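Local atomic coordinates of Pre-mRNA splicing helicase-like protein (Chaetomium thermophilum, PDB entry 4RVQ), a protein that probably remodels RNA in the spliceosome as the helicase Brr2, its noncanonical PWI domain likely serving contacts with protein or RNA. Residues 12-16 and 17-21; 30-34 and 35-39. All blocks are in the same frame, centred on the assembly; numbering follows the deposited sequence.

Contact 1: residues 12-16 and 17-21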
# COMPACT_ATOMS: atom_id res chain seq x y z
N ASN A 12 -10.18 3.03 -5.84
CA ASN A 12 -8.83 2.95 -5.34
C ASN A 12 -8.55 3.86 -4.18
O ASN A 12 -7.45 3.77 -3.61
CB ASN A 12 -7.86 3.25 -6.45
CG ASN A 12 -7.92 2.26 -7.59
OD1 ASN A 12 -8.21 1.08 -7.39
ND2 ASN A 12 -7.64 2.71 -8.76
N TYR A 13 -9.48 4.73 -3.81
CA TYR A 13 -9.17 5.72 -2.78
C TYR A 13 -9.08 5.05 -1.41
O TYR A 13 -9.97 4.29 -1.04
CB TYR A 13 -10.19 6.89 -2.75
CG TYR A 13 -9.73 7.91 -1.76
CD1 TYR A 13 -8.67 8.75 -2.04
CD2 TYR A 13 -10.30 7.99 -0.48
CE1 TYR A 13 -8.20 9.65 -1.10
CE2 TYR A 13 -9.82 8.87 0.44
CZ TYR A 13 -8.78 9.68 0.15
OH TYR A 13 -8.33 10.57 1.11
N VAL A 14 -8.04 5.39 -0.66
CA VAL A 14 -7.88 4.94 0.73
C VAL A 14 -7.25 6.08 1.48
O VAL A 14 -6.21 6.61 1.09
CB VAL A 14 -7.02 3.65 0.83
CG1 VAL A 14 -5.69 3.75 0.17
CG2 VAL A 14 -6.88 3.25 2.28
N HIS A 15 -7.92 6.51 2.54
CA HIS A 15 -7.41 7.62 3.33
C HIS A 15 -6.22 7.14 4.19
O HIS A 15 -6.19 6.00 4.64
CB HIS A 15 -8.50 8.20 4.24
CG HIS A 15 -8.09 9.47 4.89
ND1 HIS A 15 -7.46 9.52 6.12
CD2 HIS A 15 -8.23 10.76 4.48
CE1 HIS A 15 -7.24 10.79 6.43
NE2 HIS A 15 -7.69 11.55 5.45
N ALA A 16 -5.27 8.03 4.46
CA ALA A 16 -4.11 7.66 5.25
C ALA A 16 -4.50 7.01 6.59
O ALA A 16 -3.82 6.09 7.05
CB ALA A 16 -3.25 8.89 5.51
N ARG A 17 -5.55 7.49 7.25
CA ARG A 17 -5.91 6.94 8.56
C ARG A 17 -6.39 5.49 8.48
O ARG A 17 -6.45 4.82 9.51
CB ARG A 17 -6.95 7.80 9.25
CG ARG A 17 -8.35 7.73 8.67
CD ARG A 17 -9.25 8.80 9.32
NE ARG A 17 -9.67 8.40 10.64
CZ ARG A 17 -10.28 9.14 11.56
NH1 ARG A 17 -10.57 10.45 11.39
NH2 ARG A 17 -10.58 8.53 12.69
N GLU A 18 -6.74 5.03 7.28
CA GLU A 18 -7.21 3.66 7.11
C GLU A 18 -6.06 2.66 7.12
O GLU A 18 -6.30 1.49 7.35
CB GLU A 18 -8.01 3.52 5.82
CG GLU A 18 -9.22 4.40 5.77
CD GLU A 18 -10.06 4.10 4.56
OE1 GLU A 18 -10.66 3.00 4.51
OE2 GLU A 18 -10.12 4.95 3.61
N ILE A 19 -4.85 3.10 6.82
CA ILE A 19 -3.74 2.17 6.61
C ILE A 19 -3.05 1.86 7.93
O ILE A 19 -2.03 2.44 8.26
CB ILE A 19 -2.80 2.65 5.50
CG1 ILE A 19 -3.61 2.86 4.19
CG2 ILE A 19 -1.68 1.61 5.27
CD1 ILE A 19 -2.83 3.25 3.00
N ASP A 20 -3.68 0.99 8.70
CA ASP A 20 -3.10 0.45 9.91
C ASP A 20 -2.01 -0.55 9.55
O ASP A 20 -1.75 -0.87 8.36
CB ASP A 20 -4.19 -0.18 10.78
CG ASP A 20 -4.89 -1.29 10.06
OD1 ASP A 20 -5.71 -0.96 9.20
OD2 ASP A 20 -4.58 -2.50 10.32
N ALA A 21 -1.35 -1.10 10.57
CA ALA A 21 -0.25 -2.03 10.40
C ALA A 21 -0.61 -3.28 9.60
O ALA A 21 0.31 -3.90 9.03
CB ALA A 21 0.24 -2.47 11.78
O HOH W 1 -1.89 5.07 8.79

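Contact 2: residues 30-34 and 35-39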
# COMPACT_ATOMS: atom_id res chain seq x y z
N ARG A 30 -8.24 -11.25 1.79
CA ARG A 30 -9.55 -11.50 1.20
C ARG A 30 -9.46 -12.42 0.01
O ARG A 30 -10.43 -13.11 -0.29
CB ARG A 30 -10.16 -10.20 0.77
CG ARG A 30 -10.53 -9.38 1.96
CD ARG A 30 -11.69 -8.46 1.72
NE ARG A 30 -11.81 -7.53 2.84
CZ ARG A 30 -11.17 -6.36 2.91
NH1 ARG A 30 -10.38 -5.97 1.91
NH2 ARG A 30 -11.30 -5.58 3.98
N VAL A 31 -8.30 -12.45 -0.66
CA VAL A 31 -8.04 -13.31 -1.80
C VAL A 31 -7.28 -14.59 -1.38
O VAL A 31 -7.48 -15.64 -1.98
CB VAL A 31 -7.17 -12.57 -2.88
CG1 VAL A 31 -6.77 -13.53 -3.97
CG2 VAL A 31 -7.86 -11.36 -3.42
N TYR A 32 -6.41 -14.48 -0.39
CA TYR A 32 -5.57 -15.57 0.09
C TYR A 32 -5.83 -15.75 1.58
O TYR A 32 -5.16 -15.14 2.42
CB TYR A 32 -4.09 -15.23 -0.14
CG TYR A 32 -3.76 -15.10 -1.62
CD1 TYR A 32 -3.57 -16.22 -2.40
CD2 TYR A 32 -3.71 -13.86 -2.23
CE1 TYR A 32 -3.32 -16.11 -3.77
CE2 TYR A 32 -3.45 -13.74 -3.58
CZ TYR A 32 -3.28 -14.85 -4.34
OH TYR A 32 -3.03 -14.73 -5.69
N PRO A 33 -6.82 -16.56 1.94
CA PRO A 33 -7.19 -16.68 3.36
C PRO A 33 -6.16 -17.41 4.23
O PRO A 33 -6.21 -17.28 5.44
CB PRO A 33 -8.50 -17.47 3.30
CG PRO A 33 -8.39 -18.26 2.01
CD PRO A 33 -7.74 -17.31 1.06
N ASP A 34 -5.23 -18.13 3.63
CA ASP A 34 -4.24 -18.84 4.43
C ASP A 34 -3.32 -17.86 5.11
O ASP A 34 -2.81 -16.93 4.48
CB ASP A 34 -3.41 -19.78 3.55
CG ASP A 34 -2.38 -20.52 4.35
OD1 ASP A 34 -2.78 -21.38 5.19
OD2 ASP A 34 -1.20 -20.20 4.20
N ALA A 35 -3.10 -18.05 6.41
CA ALA A 35 -2.31 -17.08 7.18
C ALA A 35 -0.88 -16.97 6.68
O ALA A 35 -0.34 -15.88 6.58
CB ALA A 35 -2.35 -17.44 8.66
N HIS A 36 -0.23 -18.10 6.42
CA HIS A 36 1.16 -18.10 5.98
C HIS A 36 1.29 -17.45 4.60
O HIS A 36 2.10 -16.54 4.42
CB HIS A 36 1.68 -19.53 5.99
CG HIS A 36 3.13 -19.66 5.70
ND1 HIS A 36 3.75 -20.89 5.68
CD2 HIS A 36 4.10 -18.75 5.50
CE1 HIS A 36 5.05 -20.72 5.45
NE2 HIS A 36 5.28 -19.43 5.33
N ILE A 37 0.49 -17.90 3.65
CA ILE A 37 0.58 -17.36 2.29
C ILE A 37 0.25 -15.87 2.27
O ILE A 37 0.95 -15.10 1.61
CB ILE A 37 -0.25 -18.18 1.32
CG1 ILE A 37 0.43 -19.57 1.16
CG2 ILE A 37 -0.37 -17.46 -0.04
CD1 ILE A 37 -0.37 -20.57 0.51
N GLN A 38 -0.80 -15.43 2.96
CA GLN A 38 -1.11 -14.00 2.89
C GLN A 38 -0.00 -13.17 3.49
O GLN A 38 0.24 -12.05 3.02
CB GLN A 38 -2.44 -13.65 3.53
CG GLN A 38 -2.42 -13.75 5.07
CD GLN A 38 -3.75 -13.51 5.74
OE1 GLN A 38 -3.79 -12.85 6.77
NE2 GLN A 38 -4.82 -14.08 5.23
N HIS A 39 0.68 -13.69 4.51
CA HIS A 39 1.77 -12.94 5.11
C HIS A 39 2.97 -12.88 4.14
O HIS A 39 3.58 -11.82 3.98
CB HIS A 39 2.18 -13.50 6.46
CG HIS A 39 3.18 -12.61 7.12
ND1 HIS A 39 4.54 -12.76 6.96
CD2 HIS A 39 3.02 -11.47 7.83
CE1 HIS A 39 5.18 -11.79 7.60
NE2 HIS A 39 4.28 -11.00 8.15
O HOH W 2 -1.12 -20.82 7.36

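Contact 1: residues 12-16 and 17-21
A single 3-10 turn, entered at His15 and left at Ile19, illustrates how a loop can be fixed by side chains that bond back to the backbone. Two successive i to i+3 bonds define it: Glu18 N to His15 O at 2.9 Å and Ile19 N to Ala16 O at 3.2 Å. Both donors stand well above the plane of the carbonyl they meet. The His15 imidazole adds a shorter loop, its ND1 accepting from Arg17 N at 3.0 Å along a nearly straight path (170°), although the donor is somewhat tilted from the ring plane. With its CG anti to the backbone N (chi1 -170°), the ring lies beside the carbonyl carbon, where ND1 can turn to the next peptide but one. The Arg17 chain starts alongside the same nitrogen, CG 3.2 Å from His15 ND1, and then leads away. Glu18 reaches in the reverse direction: its chain, extended beyond CG, brings OE2 within 2.9 Å of His15 N, at 164°. That oxygen is approached on its anti side and out of the carboxylate plane. His15 is thereby held through its N-H, its carbonyl and its ring. Val14 CG2 lies 3.7 Å from Glu18 CB and 3.8 Å from Ile19 CG1, and the Val14 and Ile19 side chains cross at about a right angle. The side chains of Ala16 and Ile19 touch Leu95 of helix 89-99, and Glu125 of helix 120-127 accepts from Ala16 N. A water donates to both Ala16 O and Ile19 O, bridging the exit. There the chain bends once more, in an inverse gamma turn centred on Ile19 and closed by a weak bond from Asp20 N to Glu18 O. The whole is a 3-10 turn running directly into an inverse gamma turn.

Contact 2: residues 30-34 and 35-39
The Tyr32 ring is met obliquely by Ile37, whose CG2 comes 4.2 Å from CD1, while Val31 CG1 sits over one face, offset toward the rim. Lys41 adds a cation-pi interaction, and the phenol oxygen is hydrogen-bonded to Asp75. The second flat group, the Gln38 amide, sends NE2 to Tyr32 O at 3.0 Å; this donor lies in the carbonyl plane, and the acceptor lies close to the plane of the amide. Gln38 CG stands between its own backbone N and carbonyl carbon (chi1 72°), which turns the extended chain back toward the loop. With an alanine at Gln38, Tyr32 O would probably lose this donor, and the Gln25 amide its acceptor OE1. The third is the carboxylate of Asp34, the N-cap residue of helix 35-50: OD2 accepts from Ile37 N at 2.9 Å on its anti side, with a nearly straight bond (169°). Asp34 O meanwhile accepts from Gln38 N at 2.9 Å, and a water links OD1 to His36 N. Across the contact, amide N-H groups thus meet neutral carbonyls and one carboxylate, whose negative charge would probably be favoured by the helix start.

How the contacts relate
Contacts 1 and 2 are both local turns, on the two sides of helix 23-29 in the chain. Contact 1 leads into that helix, where Arg26 forms a salt bridge with Asp20; contact 2 follows it and returns to it through Gln25. The two do not touch: their centres are 20 Å apart and their nearest atoms about 8 Å. Contact 1 is the nearer to the centre of the chain, about 8 Å between centres, against about 16 Å for contact 2, which lies at the surface. Bound sulfate, probably from the crystallisation liquor, lies about 4 Å from the side chain of Glu18 and about 3 Å from that of Ala35.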